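Local coordinates for protein putative DsbA oxidoreductase SCO1869 (Streptomyces coelicolor A3, PDB 3GL5) that is of unconfirmed function but probably acts as a thiol-disulfide oxidoreductase of the DsbA type, forming or exchanging disulfide bonds, at residues His104-Leu109 with Glu153-Val158. Numbering follows the deposited sequence. Where two conformers were deposited one is given.
Sequences HRLLHL and EEVRAV
Val158 fits among Arg105, Leu106 and Leu109 in a buried helix-helix packing contact within the helical region of this DsbA-like protein, where segments 104-109 and 153-158, on helices 101-111 and 152-160, run at 136° between their N-to-C directions. The short axes pass 10.2 Å apart. Branched valines suit this spacing by offering two methyls each: Val158 CG1 lies 3.6 Å and Val155 CG1 3.9 Å from CD2 of Leu106. Leu109 holds CG anti to the backbone N (chi1 173°), which directs its CD2 to the CG2 methyls of Val155 and Val158, 3.7 Å from each. Beside them the Arg105 chain, bent at chi3 (-60°), slides past Val158: NH1 donates to Val158 O at 2.8 Å, with the oxygen near the guanidinium plane but the donor above the carbonyl plane, and NH2 adds a weak bond. Near the C-terminal end of helix 152-160 this carbonyl probably lacks its usual helical N-H partner; a long, many-donor arginine can serve it together with Ala164 O, while NH2 forms a salt bridge with Asp102. With a leucine in its place, both carbonyls would probably lose these donors and Asp102 its countercharge. The contact thus combines apolar packing with a buried charge satisfied by backbone carbonyls and a carboxylate.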
loop_
_atom_site.group_PDB
_atom_site.type_symbol
_atom_site.label_atom_id
_atom_site.label_comp_id
_atom_site.label_asym_id
_atom_site.label_seq_id
_atom_site.Cartn_x
_atom_site.Cartn_y
_atom_site.Cartn_z
ATOM N N HIS A 104 8.068 -1.983 -15.440
ATOM C CA HIS A 104 7.737 -1.413 -14.161
ATOM C C HIS A 104 6.394 -0.682 -14.155
ATOM O O HIS A 104 5.665 -0.768 -13.165
ATOM C CB HIS A 104 8.875 -0.531 -13.631
ATOM C CG HIS A 104 10.047 -1.324 -13.126
ATOM N ND1 HIS A 104 10.003 -2.039 -11.947
ATOM C CD2 HIS A 104 11.283 -1.538 -13.653
ATOM C CE1 HIS A 104 11.170 -2.635 -11.747
ATOM N NE2 HIS A 104 11.968 -2.337 -12.758
ATOM N N ARG A 105 6.083 0.028 -15.232
ATOM C CA ARG A 105 4.768 0.686 -15.365
ATOM C C ARG A 105 3.645 -0.344 -15.307
ATOM O O ARG A 105 2.646 -0.150 -14.580
ATOM C CB ARG A 105 4.685 1.517 -16.651
ATOM C CG ARG A 105 5.706 2.670 -16.652
ATOM C CD ARG A 105 5.408 3.720 -17.702
ATOM N NE ARG A 105 5.424 3.178 -19.077
ATOM C CZ ARG A 105 4.339 2.987 -19.838
ATOM N NH1 ARG A 105 3.109 3.261 -19.395
ATOM N NH2 ARG A 105 4.480 2.528 -21.059
ATOM N N LEU A 106 3.853 -1.465 -15.998
ATOM C CA LEU A 106 2.900 -2.579 -15.961
ATOM C C LEU A 106 2.834 -3.257 -14.610
ATOM O O LEU A 106 1.764 -3.743 -14.238
ATOM C CB LEU A 106 3.183 -3.618 -17.044
ATOM C CG LEU A 106 2.828 -3.248 -18.485
ATOM C CD1 LEU A 106 3.272 -4.447 -19.332
ATOM C CD2 LEU A 106 1.324 -2.944 -18.706
ATOM N N LEU A 107 3.957 -3.297 -13.861
ATOM C CA LEU A 107 3.898 -3.810 -12.496
ATOM C C LEU A 107 2.973 -2.941 -11.621
ATOM O O LEU A 107 2.329 -3.450 -10.709
ATOM C CB LEU A 107 5.282 -3.954 -11.863
ATOM C CG LEU A 107 6.106 -5.121 -12.445
ATOM C CD1 LEU A 107 7.604 -4.969 -12.117
ATOM C CD2 LEU A 107 5.607 -6.484 -11.902
ATOM N N HIS A 108 2.962 -1.641 -11.879
ATOM C CA HIS A 108 2.079 -0.735 -11.165
ATOM C C HIS A 108 0.621 -0.899 -11.582
ATOM O O HIS A 108 -0.233 -0.903 -10.736
ATOM C CB HIS A 108 2.569 0.722 -11.253
ATOM C CG HIS A 108 3.664 1.016 -10.280
ATOM N ND1 HIS A 108 3.437 1.596 -9.052
ATOM C CD2 HIS A 108 4.987 0.719 -10.315
ATOM C CE1 HIS A 108 4.579 1.689 -8.389
ATOM N NE2 HIS A 108 5.536 1.166 -9.139
ATOM N N LEU A 109 0.333 -1.071 -12.857
ATOM C CA LEU A 109 -0.991 -1.611 -13.258
ATOM C C LEU A 109 -1.411 -2.831 -12.421
ATOM O O LEU A 109 -2.453 -2.812 -11.735
ATOM C CB LEU A 109 -1.036 -1.939 -14.752
ATOM C CG LEU A 109 -2.299 -2.660 -15.267
ATOM C CD1 LEU A 109 -3.610 -1.940 -14.838
ATOM C CD2 LEU A 109 -2.239 -2.772 -16.771
ATOM N N GLU A 153 -6.627 -5.534 -23.377
ATOM C CA GLU A 153 -6.895 -4.251 -24.040
ATOM C C GLU A 153 -6.290 -3.151 -23.175
ATOM O O GLU A 153 -5.773 -2.143 -23.673
ATOM C CB GLU A 153 -8.411 -4.015 -24.196
ATOM C CG GLU A 153 -9.252 -5.271 -24.455
ATOM C CD GLU A 153 -10.744 -5.075 -24.144
ATOM O OE1 GLU A 153 -11.265 -3.945 -24.289
ATOM O OE2 GLU A 153 -11.403 -6.057 -23.751
ATOM N N GLU A 154 -6.364 -3.396 -21.870
ATOM C CA GLU A 154 -5.946 -2.514 -20.810
ATOM C C GLU A 154 -4.432 -2.472 -20.660
ATOM O O GLU A 154 -3.829 -1.393 -20.543
ATOM C CB GLU A 154 -6.565 -3.134 -19.573
ATOM C CG GLU A 154 -6.122 -2.709 -18.226
ATOM C CD GLU A 154 -7.298 -2.783 -17.280
ATOM O OE1 GLU A 154 -8.393 -2.348 -17.686
ATOM O OE2 GLU A 154 -7.151 -3.287 -16.150
ATOM N N VAL A 155 -3.814 -3.650 -20.670
ATOM C CA VAL A 155 -2.382 -3.754 -20.519
ATOM C C VAL A 155 -1.756 -3.034 -21.689
ATOM O O VAL A 155 -0.781 -2.324 -21.542
ATOM C CB VAL A 155 -1.975 -5.239 -20.430
ATOM C CG1 VAL A 155 -0.562 -5.472 -20.933
ATOM C CG2 VAL A 155 -2.133 -5.708 -18.994
ATOM N N ARG A 156 -2.391 -3.185 -22.842
ATOM C CA ARG A 156 -2.009 -2.539 -24.086
ATOM C C ARG A 156 -2.142 -1.030 -24.045
ATOM O O ARG A 156 -1.270 -0.317 -24.579
ATOM C CB ARG A 156 -2.863 -3.071 -25.245
ATOM C CG ARG A 156 -2.351 -4.363 -25.815
ATOM C CD ARG A 156 -2.796 -4.518 -27.249
ATOM N NE ARG A 156 -2.330 -5.796 -27.779
ATOM C CZ ARG A 156 -2.942 -6.957 -27.562
ATOM N NH1 ARG A 156 -4.044 -7.011 -26.822
ATOM N NH2 ARG A 156 -2.451 -8.075 -28.081
ATOM N N ALA A 157 -3.222 -0.546 -23.426
ATOM C CA ALA A 157 -3.403 0.895 -23.218
ATOM C C ALA A 157 -2.265 1.458 -22.358
ATOM O O ALA A 157 -1.728 2.505 -22.669
ATOM C CB ALA A 157 -4.759 1.192 -22.582
ATOM N N VAL A 158 -1.898 0.761 -21.287
ATOM C CA VAL A 158 -0.757 1.202 -20.453
ATOM C C VAL A 158 0.551 1.266 -21.288
ATOM O O VAL A 158 1.296 2.234 -21.232
ATOM C CB VAL A 158 -0.628 0.344 -19.168
ATOM C CG1 VAL A 158 0.690 0.623 -18.443
ATOM C CG2 VAL A 158 -1.789 0.640 -18.236
#